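Local atomic coordinates of protein BCAM1869 (Burkholderia cenocepacia, PDB entry 4O2H), a protein that probably acts as a transcriptional regulator linked to quorum sensing, as an RsaM homologue, and binds copies of itself. Residues Gly26-Leu31 with Ser98-Ile103; Thr61-Thr66 with Pro129-Ser134; Tyr81-Arg84 with Phe89-Ala92. One frame throughout, in Å; residues are numbered along the deposited sequence.

Contact 1 of 3, residues Gly26-Leu31 with Ser98-Ile103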
ATOM      1  N   GLY A  26      13.959 -21.630  -3.343  1.00 62.50           N
ATOM      2  CA  GLY A  26      12.939 -22.666  -3.410  1.00 62.33           C
ATOM      3  C   GLY A  26      11.713 -22.378  -2.576  1.00 63.22           C
ATOM      4  O   GLY A  26      10.590 -22.511  -3.062  1.00 61.03           O
ATOM      5  N   ALA A  27      11.923 -21.997  -1.309  1.00 60.66           N
ATOM      6  CA  ALA A  27      10.866 -21.614  -0.366  1.00 59.93           C
ATOM      7  C   ALA A  27      10.023 -20.431  -0.905  1.00 60.80           C
ATOM      8  O   ALA A  27       8.826 -20.345  -0.620  1.00 60.29           O
ATOM      9  CB  ALA A  27      11.488 -21.227   0.966  1.00 60.90           C
ATOM     10  N   LEU A  28      10.676 -19.543  -1.674  1.00 53.94           N
ATOM     11  CA  LEU A  28      10.132 -18.349  -2.306  1.00 52.24           C
ATOM     12  C   LEU A  28       9.307 -18.734  -3.532  1.00 55.91           C
ATOM     13  O   LEU A  28       8.256 -18.129  -3.775  1.00 54.05           O
ATOM     14  CB  LEU A  28      11.291 -17.403  -2.678  1.00 51.89           C
ATOM     15  CG  LEU A  28      11.142 -15.895  -2.478  1.00 55.45           C
ATOM     16  CD1 LEU A  28      10.294 -15.524  -1.265  1.00 55.51           C
ATOM     17  CD2 LEU A  28      12.477 -15.240  -2.401  1.00 55.95           C
ATOM     18  N   ALA A  29       9.754 -19.764  -4.279  1.00 51.67           N
ATOM     19  CA  ALA A  29       9.023 -20.303  -5.429  1.00 50.99           C
ATOM     20  C   ALA A  29       7.724 -21.026  -4.971  1.00 56.50           C
ATOM     21  O   ALA A  29       6.843 -21.219  -5.796  1.00 56.45           O
ATOM     22  CB  ALA A  29       9.904 -21.254  -6.242  1.00 52.81           C
ATOM     23  N   ALA A  30       7.589 -21.388  -3.666  1.00 53.12           N
ATOM     24  CA  ALA A  30       6.363 -22.012  -3.144  1.00 52.25           C
ATOM     25  C   ALA A  30       5.602 -21.066  -2.198  1.00 53.44           C
ATOM     26  O   ALA A  30       4.622 -21.478  -1.583  1.00 53.35           O
ATOM     27  CB  ALA A  30       6.693 -23.317  -2.433  1.00 55.27           C
ATOM     28  N   LEU A  31       6.042 -19.799  -2.086  1.00 50.03           N
ATOM     29  CA  LEU A  31       5.404 -18.796  -1.232  1.00 48.91           C
ATOM     30  C   LEU A  31       3.905 -18.627  -1.548  1.00 51.70           C
ATOM     31  O   LEU A  31       3.510 -18.414  -2.687  1.00 49.98           O
ATOM     32  CB  LEU A  31       6.106 -17.436  -1.331  1.00 47.48           C
ATOM     33  CG  LEU A  31       5.699 -16.425  -0.242  1.00 50.61           C
ATOM     34  CD1 LEU A  31       6.064 -16.928   1.127  1.00 50.88           C
ATOM     35  CD2 LEU A  31       6.323 -15.091  -0.487  1.00 54.55           C
ATOM     36  N   SER A  98       8.814  -5.531   0.101  1.00 41.52           N
ATOM     37  CA  SER A  98       8.461  -6.628   0.999  1.00 41.06           C
ATOM     38  C   SER A  98       9.285  -6.601   2.264  1.00 47.08           C
ATOM     39  O   SER A  98      10.164  -5.754   2.411  1.00 48.45           O
ATOM     40  CB  SER A  98       8.654  -7.981   0.306  1.00 43.03           C
ATOM     41  OG  SER A  98      10.037  -8.246   0.143  1.00 46.29           O
ATOM     42  N   ASN A  99       9.016  -7.570   3.164  1.00 44.24           N
ATOM     43  CA  ASN A  99       9.763  -7.790   4.404  1.00 45.13           C
ATOM     44  C   ASN A  99      10.615  -9.040   4.231  1.00 46.95           C
ATOM     45  O   ASN A  99      10.978  -9.686   5.210  1.00 47.87           O
ATOM     46  CB  ASN A  99       8.819  -7.897   5.620  1.00 42.61           C
ATOM     47  CG  ASN A  99       7.925  -9.111   5.640  1.00 44.16           C
ATOM     48  OD1 ASN A  99       7.571  -9.693   4.612  1.00 42.88           O
ATOM     49  ND2 ASN A  99       7.479  -9.471   6.834  1.00 38.46           N
ATOM     50  N   VAL A 100      10.894  -9.401   2.972  1.00 42.16           N
ATOM     51  CA  VAL A 100      11.678 -10.588   2.625  1.00 41.31           C
ATOM     52  C   VAL A 100      13.089 -10.247   2.175  1.00 47.17           C
ATOM     53  O   VAL A 100      13.301  -9.325   1.401  1.00 46.04           O
ATOM     54  CB  VAL A 100      10.985 -11.459   1.533  1.00 41.50           C
ATOM     55  CG1 VAL A 100      11.868 -12.645   1.079  1.00 40.08           C
ATOM     56  CG2 VAL A 100       9.609 -11.950   1.994  1.00 40.58           C
HETATM   57  N   MSE A 101      14.038 -11.081   2.600  1.00 48.29           N
HETATM   58  CA  MSE A 101      15.406 -11.123   2.100  1.00 50.05           C
HETATM   59  C   MSE A 101      15.648 -12.539   1.610  1.00 54.69           C
HETATM   60  O   MSE A 101      15.562 -13.497   2.394  1.00 54.45           O
HETATM   61  CB  MSE A 101      16.448 -10.676   3.153  1.00 54.77           C
HETATM   62  CG  MSE A 101      17.866 -10.830   2.676  1.00 63.83           C
HETATM   63 SE   MSE A 101      18.253  -9.809   1.071  0.61 70.22          SE
HETATM   64  CE  MSE A 101      18.419  -8.072   1.834  1.00 66.42           C
ATOM     65  N   ALA A 102      15.908 -12.681   0.296  1.00 51.77           N
ATOM     66  CA  ALA A 102      16.217 -13.985  -0.274  1.00 52.67           C
ATOM     67  C   ALA A 102      17.663 -14.352   0.001  1.00 58.38           C
ATOM     68  O   ALA A 102      18.575 -13.526  -0.121  1.00 58.32           O
ATOM     69  CB  ALA A 102      15.934 -14.013  -1.765  1.00 52.47           C
ATOM     70  N   ILE A 103      17.865 -15.599   0.416  1.00 56.84           N
ATOM     71  CA  ILE A 103      19.177 -16.120   0.770  1.00 60.17           C
ATOM     72  C   ILE A 103      19.582 -17.214  -0.216  1.00 67.45           C
ATOM     73  O   ILE A 103      18.714 -17.781  -0.873  1.00 64.87           O
ATOM     74  CB  ILE A 103      19.197 -16.612   2.248  1.00 64.33           C
ATOM     75  CG1 ILE A 103      18.072 -17.654   2.525  1.00 61.98           C
ATOM     76  CG2 ILE A 103      19.115 -15.403   3.206  1.00 64.57           C
ATOM     77  CD1 ILE A 103      18.281 -18.575   3.675  1.00 60.85           C
TER
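The short helix 25-29 packs against strand 100-103, which pairs in parallel with strand 21-24 to form the small two-stranded sheet of this fold, and Leu28 is the residue that reaches across to Val100 and Ala102. The two branches of Leu28 divide the work. CD1 meets CG1 of Val100 tip to tip at 4.0 Å, while CD2 rests on CB of Ala102 at 3.7 Å. Leucine suits this place because its fork can touch two residues that are two apart on the strand, and alanine suits position 102 because a single methyl lets the helix come close. Val100 turns the proper branch to the helix: its CG1 is anti to the backbone N (chi1 175°), and its CB points toward the helical segment.

No hydrogen bond joins the two segments; the contact is purely apolar, small and buried. Leu28 also packs on Leu23 of strand 21-24 and on Ala118 and Leu119 of helix 112-125, which places it where the short helix, the small sheet and the long helix come together. Met101, modelled as selenomethionine and lying between Val100 and Ala102, points its CB the other way from the helix and touches Arg22 and Thr115, as expected for alternation along a strand. The backbone of the strand is held separately, Met101 bonding to Val21 and Leu23. Just ahead of Val100 the chain makes an ST turn, in which the hydroxyl of Ser98 folds back on its own segment: the backbone N of Val100 donates to OG of Ser98 at 3.2 Å, with an N-H...O angle of 158°.

Contact 2 of 3, residues Thr61-Thr66 with Pro129-Ser134; sequences TEWHRT and PAAVAS
Val132 brings its CG2 methyl to the side chain of Thr61, 3.5 Å from OG1 and 3.9 Å from CB, the two side chains crossing at about a right angle. The same methyl lies at the edge of the Trp63 indole, near its plane, 4.3 Å from NE1. Adjacent residues of one helical turn thus serve two strand residues, since the neighbouring Ala131 sets its CB 3.8 Å from CZ2 of Trp63, beside CZ2 and CH2 of the six-membered ring. Small and beta-branched residues fit here: alanine leaves room for the broad indole, and valine offers a methyl to both Thr61 and Trp63.

A bond inside the strand helps to hold the indole's orientation. NE1 of Trp63 donates to OG1 of Thr61 at 2.9 Å; the oxygen lies nearly in the ring plane, although the N-H is bent, with an angle of 132°. Thr61 presents this oxygen because OG1 is anti to the backbone N (chi1 -172°). The hydroxyl is gripped from elsewhere as well, by Ser38 OG and the carbonyl oxygen of Ala37, so the buried oxygen has three polar partners and anchors the indole to strand 34-40.

Farther out, Trp63 meets the ring of His35 edge-to-face and also the ring of Trp78, while Val132 packs on Trp80 and Ser38. The strand and helix segments run at 123° to each other, their axes 10.1 Å apart at the closest. It is a helix-on-sheet layer of the alpha+beta kind, a C-terminal helix packed across one face of an antiparallel sheet.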
ATOM      1  N   THR A  61      -0.895  -2.319  -5.002  1.00 37.80           N
ATOM      2  CA  THR A  61      -1.437  -3.591  -4.554  1.00 37.72           C
ATOM      3  C   THR A  61      -0.572  -4.059  -3.386  1.00 40.46           C
ATOM      4  O   THR A  61       0.616  -3.764  -3.347  1.00 37.07           O
ATOM      5  CB  THR A  61      -1.605  -4.597  -5.675  1.00 41.22           C
ATOM      6  OG1 THR A  61      -2.311  -5.721  -5.146  1.00 39.45           O
ATOM      7  CG2 THR A  61      -0.286  -4.993  -6.318  1.00 38.02           C
ATOM      8  N   GLU A  62      -1.235  -4.673  -2.400  1.00 39.52           N
ATOM      9  CA  GLU A  62      -0.721  -5.224  -1.153  1.00 39.74           C
ATOM     10  C   GLU A  62      -1.172  -6.677  -0.999  1.00 42.70           C
ATOM     11  O   GLU A  62      -2.350  -6.968  -1.147  1.00 41.66           O
ATOM     12  CB  GLU A  62      -1.180  -4.384   0.062  1.00 41.13           C
ATOM     13  CG  GLU A  62      -0.463  -3.047   0.160  1.00 43.62           C
ATOM     14  CD  GLU A  62       1.061  -3.085   0.172  1.00 56.66           C
ATOM     15  OE1 GLU A  62       1.674  -4.125   0.524  1.00 44.71           O
ATOM     16  OE2 GLU A  62       1.641  -2.023  -0.132  1.00 43.57           O
ATOM     17  N   TRP A  63      -0.207  -7.574  -0.753  1.00 37.33           N
ATOM     18  CA  TRP A  63      -0.375  -9.020  -0.639  1.00 37.13           C
ATOM     19  C   TRP A  63       0.315  -9.491   0.642  1.00 40.85           C
ATOM     20  O   TRP A  63       1.194  -8.801   1.166  1.00 38.21           O
ATOM     21  CB  TRP A  63       0.223  -9.732  -1.902  1.00 34.71           C
ATOM     22  CG  TRP A  63      -0.571  -9.511  -3.179  1.00 34.25           C
ATOM     23  CD1 TRP A  63      -0.930  -8.314  -3.730  1.00 36.34           C
ATOM     24  CD2 TRP A  63      -1.205 -10.528  -3.976  1.00 33.46           C
ATOM     25  NE1 TRP A  63      -1.725  -8.516  -4.830  1.00 36.41           N
ATOM     26  CE2 TRP A  63      -1.905  -9.871  -5.011  1.00 37.65           C
ATOM     27  CE3 TRP A  63      -1.201 -11.937  -3.944  1.00 35.21           C
ATOM     28  CZ2 TRP A  63      -2.573 -10.575  -6.032  1.00 36.17           C
ATOM     29  CZ3 TRP A  63      -1.900 -12.640  -4.934  1.00 36.89           C
ATOM     30  CH2 TRP A  63      -2.596 -11.960  -5.945  1.00 36.60           C
ATOM     31  N   HIS A  64      -0.131 -10.612   1.197  1.00 39.15           N
ATOM     32  CA  HIS A  64       0.492 -11.089   2.430  1.00 39.42           C
ATOM     33  C   HIS A  64       0.358 -12.610   2.571  1.00 45.11           C
ATOM     34  O   HIS A  64      -0.445 -13.257   1.897  1.00 44.67           O
ATOM     35  CB  HIS A  64      -0.030 -10.322   3.699  1.00 39.31           C
ATOM     36  CG  HIS A  64      -1.418 -10.666   4.201  1.00 43.24           C
ATOM     37  ND1 HIS A  64      -1.967 -10.005   5.311  1.00 45.27           N
ATOM     38  CD2 HIS A  64      -2.332 -11.564   3.741  1.00 44.53           C
ATOM     39  CE1 HIS A  64      -3.181 -10.513   5.474  1.00 45.24           C
ATOM     40  NE2 HIS A  64      -3.447 -11.462   4.564  1.00 45.49           N
ATOM     41  N   ARG A  65       1.202 -13.167   3.421  1.00 45.45           N
ATOM     42  CA  ARG A  65       1.164 -14.559   3.861  1.00 46.99           C
ATOM     43  C   ARG A  65       1.011 -14.480   5.334  1.00 50.83           C
ATOM     44  O   ARG A  65       1.891 -13.912   6.019  1.00 50.89           O
ATOM     45  CB  ARG A  65       2.376 -15.397   3.454  1.00 48.10           C
ATOM     46  CG  ARG A  65       2.195 -16.820   3.993  1.00 58.57           C
ATOM     47  CD  ARG A  65       3.447 -17.655   4.022  1.00 55.43           C
ATOM     48  NE  ARG A  65       4.531 -17.080   4.816  1.00 48.99           N
ATOM     49  CZ  ARG A  65       5.746 -17.607   4.864  1.00 58.53           C
ATOM     50  NH1 ARG A  65       6.026 -18.711   4.184  1.00 50.56           N
ATOM     51  NH2 ARG A  65       6.687 -17.047   5.598  1.00 48.73           N
ATOM     52  N   THR A  66      -0.137 -14.980   5.825  1.00 47.42           N
ATOM     53  CA  THR A  66      -0.484 -14.907   7.245  1.00 50.20           C
ATOM     54  C   THR A  66       0.487 -15.757   8.106  1.00 56.23           C
ATOM     55  O   THR A  66       1.052 -16.755   7.627  1.00 54.44           O
ATOM     56  CB  THR A  66      -1.957 -15.310   7.479  1.00 61.13           C
ATOM     57  OG1 THR A  66      -2.155 -16.641   7.028  1.00 69.84           O
ATOM     58  CG2 THR A  66      -2.955 -14.376   6.789  1.00 52.98           C
ATOM     59  N   PRO A 129      -2.330 -10.459 -11.665  1.00 43.30           N
ATOM     60  CA  PRO A 129      -3.279  -9.533 -12.329  1.00 42.63           C
ATOM     61  C   PRO A 129      -4.754  -9.889 -12.140  1.00 43.38           C
ATOM     62  O   PRO A 129      -5.576  -8.978 -12.120  1.00 42.09           O
ATOM     63  CB  PRO A 129      -2.910  -9.650 -13.808  1.00 43.96           C
ATOM     64  CG  PRO A 129      -1.484 -10.067 -13.795  1.00 49.05           C
ATOM     65  CD  PRO A 129      -1.407 -11.044 -12.666  1.00 44.99           C
ATOM     66  N   ALA A 130      -5.094 -11.185 -12.047  1.00 40.26           N
ATOM     67  CA  ALA A 130      -6.508 -11.594 -11.890  1.00 41.15           C
ATOM     68  C   ALA A 130      -7.104 -11.029 -10.575  1.00 47.52           C
ATOM     69  O   ALA A 130      -8.176 -10.431 -10.609  1.00 48.16           O
ATOM     70  CB  ALA A 130      -6.644 -13.118 -11.942  1.00 41.11           C
ATOM     71  N   ALA A 131      -6.372 -11.138  -9.445  1.00 44.00           N
ATOM     72  CA  ALA A 131      -6.894 -10.630  -8.169  1.00 43.28           C
ATOM     73  C   ALA A 131      -6.867  -9.089  -8.070  1.00 45.32           C
ATOM     74  O   ALA A 131      -7.742  -8.507  -7.435  1.00 44.66           O
ATOM     75  CB  ALA A 131      -6.159 -11.253  -7.002  1.00 43.88           C
ATOM     76  N   VAL A 132      -5.914  -8.427  -8.715  1.00 42.56           N
ATOM     77  CA  VAL A 132      -5.879  -6.963  -8.737  1.00 42.35           C
ATOM     78  C   VAL A 132      -7.104  -6.418  -9.502  1.00 47.21           C
ATOM     79  O   VAL A 132      -7.844  -5.594  -8.950  1.00 48.23           O
ATOM     80  CB  VAL A 132      -4.543  -6.443  -9.319  1.00 44.75           C
ATOM     81  CG1 VAL A 132      -4.586  -4.948  -9.673  1.00 42.92           C
ATOM     82  CG2 VAL A 132      -3.395  -6.761  -8.362  1.00 43.34           C
ATOM     83  N   ALA A 133      -7.361  -6.921 -10.717  1.00 44.55           N
ATOM     84  CA  ALA A 133      -8.496  -6.446 -11.542  1.00 43.89           C
ATOM     85  C   ALA A 133      -9.815  -6.706 -10.829  1.00 48.13           C
ATOM     86  O   ALA A 133     -10.684  -5.840 -10.790  1.00 47.14           O
ATOM     87  CB  ALA A 133      -8.481  -7.120 -12.897  1.00 44.21           C
ATOM     88  N   SER A 134      -9.920  -7.869 -10.200  1.00 46.66           N
ATOM     89  CA  SER A 134     -11.085  -8.284  -9.426  1.00 48.48           C
ATOM     90  C   SER A 134     -11.368  -7.291  -8.300  1.00 51.88           C
ATOM     91  O   SER A 134     -12.507  -6.839  -8.164  1.00 53.09           O
ATOM     92  CB  SER A 134     -10.856  -9.682  -8.850  1.00 52.01           C
ATOM     93  OG  SER A 134     -12.033 -10.169  -8.228  1.00 59.25           O
TER

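Contact 3 of 3, residues Tyr81-Arg84 with Phe89-Ala92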
ATOM      1  N   TYR A  81       0.763  -1.091 -13.544  1.00 39.29           N
ATOM      2  CA  TYR A  81       0.091  -0.337 -14.573  1.00 40.36           C
ATOM      3  C   TYR A  81      -0.513  -1.320 -15.529  1.00 46.10           C
ATOM      4  O   TYR A  81      -0.019  -2.445 -15.698  1.00 44.35           O
ATOM      5  CB  TYR A  81       0.943   0.752 -15.277  1.00 42.95           C
ATOM      6  CG  TYR A  81       2.123   0.292 -16.103  1.00 46.14           C
ATOM      7  CD1 TYR A  81       1.979  -0.009 -17.453  1.00 49.25           C
ATOM      8  CD2 TYR A  81       3.408   0.260 -15.561  1.00 47.88           C
ATOM      9  CE1 TYR A  81       3.068  -0.406 -18.227  1.00 51.24           C
ATOM     10  CE2 TYR A  81       4.509  -0.121 -16.330  1.00 49.74           C
ATOM     11  CZ  TYR A  81       4.332  -0.454 -17.664  1.00 58.38           C
ATOM     12  OH  TYR A  81       5.410  -0.813 -18.433  1.00 59.30           O
ATOM     13  N   LEU A  82      -1.608  -0.895 -16.136  1.00 44.34           N
ATOM     14  CA  LEU A  82      -2.300  -1.676 -17.122  1.00 43.95           C
ATOM     15  C   LEU A  82      -2.025  -1.047 -18.489  1.00 48.98           C
ATOM     16  O   LEU A  82      -2.430   0.091 -18.730  1.00 49.53           O
ATOM     17  CB  LEU A  82      -3.808  -1.710 -16.772  1.00 43.91           C
ATOM     18  CG  LEU A  82      -4.755  -2.300 -17.822  1.00 47.78           C
ATOM     19  CD1 LEU A  82      -4.448  -3.781 -18.050  1.00 45.79           C
ATOM     20  CD2 LEU A  82      -6.161  -2.089 -17.397  1.00 48.73           C
ATOM     21  N   GLU A  83      -1.322  -1.788 -19.383  1.00 58.80           N
ATOM     22  CA  GLU A  83      -1.005  -1.315 -20.730  1.00 62.82           C
ATOM     23  C   GLU A  83      -2.262  -1.174 -21.558  1.00 70.09           C
ATOM     24  O   GLU A  83      -3.170  -2.006 -21.448  1.00 70.49           O
ATOM     25  CB  GLU A  83      -0.029  -2.241 -21.451  1.00 64.22           C
ATOM     26  CG  GLU A  83       1.412  -2.098 -21.001  1.00 70.02           C
ATOM     27  CD  GLU A  83       2.419  -2.246 -22.125  1.00 88.76           C
ATOM     28  OE1 GLU A  83       2.161  -3.054 -23.049  1.00 84.34           O
ATOM     29  OE2 GLU A  83       3.454  -1.535 -22.093  1.00 69.50           O
ATOM     30  N   ARG A  84      -2.338  -0.095 -22.338  1.00 68.28           N
ATOM     31  CA  ARG A  84      -3.470   0.163 -23.201  1.00 72.51           C
ATOM     32  C   ARG A  84      -3.490  -0.850 -24.370  1.00 81.44           C
ATOM     33  O   ARG A  84      -4.513  -1.498 -24.606  1.00 82.70           O
ATOM     34  CB  ARG A  84      -3.410   1.615 -23.715  1.00 73.59           C
ATOM     35  CG  ARG A  84      -4.692   2.127 -24.370  1.00 80.16           C
ATOM     36  CD  ARG A  84      -4.595   3.585 -24.843  1.00 83.24           C
ATOM     37  NE  ARG A  84      -3.906   4.441 -23.870  1.00 88.59           N
ATOM     38  CZ  ARG A  84      -4.478   5.029 -22.821  1.00 98.54           C
ATOM     39  NH1 ARG A  84      -5.786   4.898 -22.609  1.00 83.61           N
ATOM     40  NH2 ARG A  84      -3.753   5.763 -21.983  1.00 77.18           N
ATOM     41  N   PHE A  89      -1.079  -6.390 -17.458  1.00 48.48           N
ATOM     42  CA  PHE A  89      -0.689  -5.807 -16.183  1.00 44.94           C
ATOM     43  C   PHE A  89       0.791  -5.973 -16.021  1.00 47.81           C
ATOM     44  O   PHE A  89       1.315  -7.038 -16.340  1.00 46.98           O
ATOM     45  CB  PHE A  89      -1.419  -6.471 -15.027  1.00 44.07           C
ATOM     46  CG  PHE A  89      -2.838  -5.993 -14.886  1.00 45.27           C
ATOM     47  CD1 PHE A  89      -3.865  -6.600 -15.597  1.00 46.99           C
ATOM     48  CD2 PHE A  89      -3.153  -4.955 -14.021  1.00 45.17           C
ATOM     49  CE1 PHE A  89      -5.184  -6.187 -15.432  1.00 49.48           C
ATOM     50  CE2 PHE A  89      -4.476  -4.548 -13.855  1.00 48.70           C
ATOM     51  CZ  PHE A  89      -5.485  -5.185 -14.541  1.00 48.07           C
ATOM     52  N   VAL A  90       1.470  -4.908 -15.569  1.00 43.68           N
ATOM     53  CA  VAL A  90       2.911  -4.820 -15.457  1.00 42.96           C
ATOM     54  C   VAL A  90       3.299  -4.322 -14.062  1.00 47.56           C
ATOM     55  O   VAL A  90       2.729  -3.339 -13.595  1.00 47.60           O
ATOM     56  CB  VAL A  90       3.502  -3.849 -16.557  1.00 49.20           C
ATOM     57  CG1 VAL A  90       5.036  -3.831 -16.546  1.00 48.63           C
ATOM     58  CG2 VAL A  90       2.975  -4.145 -17.965  1.00 51.34           C
ATOM     59  N   ILE A  91       4.330  -4.938 -13.452  1.00 44.42           N
ATOM     60  CA  ILE A  91       4.966  -4.474 -12.223  1.00 42.61           C
ATOM     61  C   ILE A  91       5.863  -3.343 -12.643  1.00 51.01           C
ATOM     62  O   ILE A  91       6.827  -3.576 -13.378  1.00 53.59           O
ATOM     63  CB  ILE A  91       5.741  -5.569 -11.456  1.00 43.80           C
ATOM     64  CG1 ILE A  91       4.823  -6.763 -11.129  1.00 42.54           C
ATOM     65  CG2 ILE A  91       6.353  -4.943 -10.157  1.00 44.33           C
ATOM     66  CD1 ILE A  91       5.392  -7.842 -10.233  1.00 41.95           C
ATOM     67  N   ALA A  92       5.530  -2.113 -12.229  1.00 47.95           N
ATOM     68  CA  ALA A  92       6.266  -0.909 -12.574  1.00 49.17           C
ATOM     69  C   ALA A  92       7.744  -0.987 -12.091  1.00 54.92           C
ATOM     70  O   ALA A  92       8.016  -1.110 -10.891  1.00 53.56           O
ATOM     71  CB  ALA A  92       5.558   0.306 -11.988  1.00 49.52           C
TER
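The carbonyl oxygen of Tyr81 accepts the shortest polar bond here, from the backbone N of Val90 at 2.9 Å, and it also receives a CA-H...O contact from Phe89. Its reciprocal, Tyr81 N to Val90 O, is 3.0 Å long, with the donor in the carbonyl plane. Together they make Tyr81 and Val90 an antiparallel hydrogen-bonded pair, and Leu82 with Phe89 the adjoining non-hydrogen-bonded pair, in the beta hairpin of strands 74-83 and 89-98.

Each pair builds its own CH-pi contact, on opposite faces of the sheet. On one, CG of Tyr81 sits between its backbone N and carbonyl carbon (chi1 65°), which lays the ring beside Val90; CB of Val90 then stands over the ring face, 3.8 Å from its centroid and 16° off the normal. CG1 of Val90 reaches the phenol end, 3.6 Å from CZ, while CB of Ala92 meets the ring edge. CG of Glu83 adds a 4.0 Å contact with CG2 of Val90, its carboxylate bonding to Thr86 in the turn.

On the other face, CD1 of Leu82 lies over the Phe89 ring, 3.8 Å from its centroid. Phe89 also packs on helix 128-138. Aromatic residues suit both pairs, offering a flat surface to an aliphatic neighbour. The backbone bonds thus set the register, and dispersion between C-H groups and ring faces reinforces it on both sides.

From the N terminus, helix 25-29 enters contact 1, whose loop closes only at strand 100-103. Strand 55-65 opens contact 2 within that loop, but its partner, helix 128-138, comes after it, so contacts 1 and 2 cross along the chain. Contact 3, the hairpin of 81-84 and 89-92, is nested inside both loops. Contacts 2 and 3 meet at Phe89, whose CD1 lies 3.7 Å from CB of Pro129, tying the hairpin to the last helix over one sheet. Contacts 1 and 2 touch through Leu31 and Arg65. Contacts 1 and 3, with centres about 23 Å apart, lie on opposite sides of the chain's centre and do not touch.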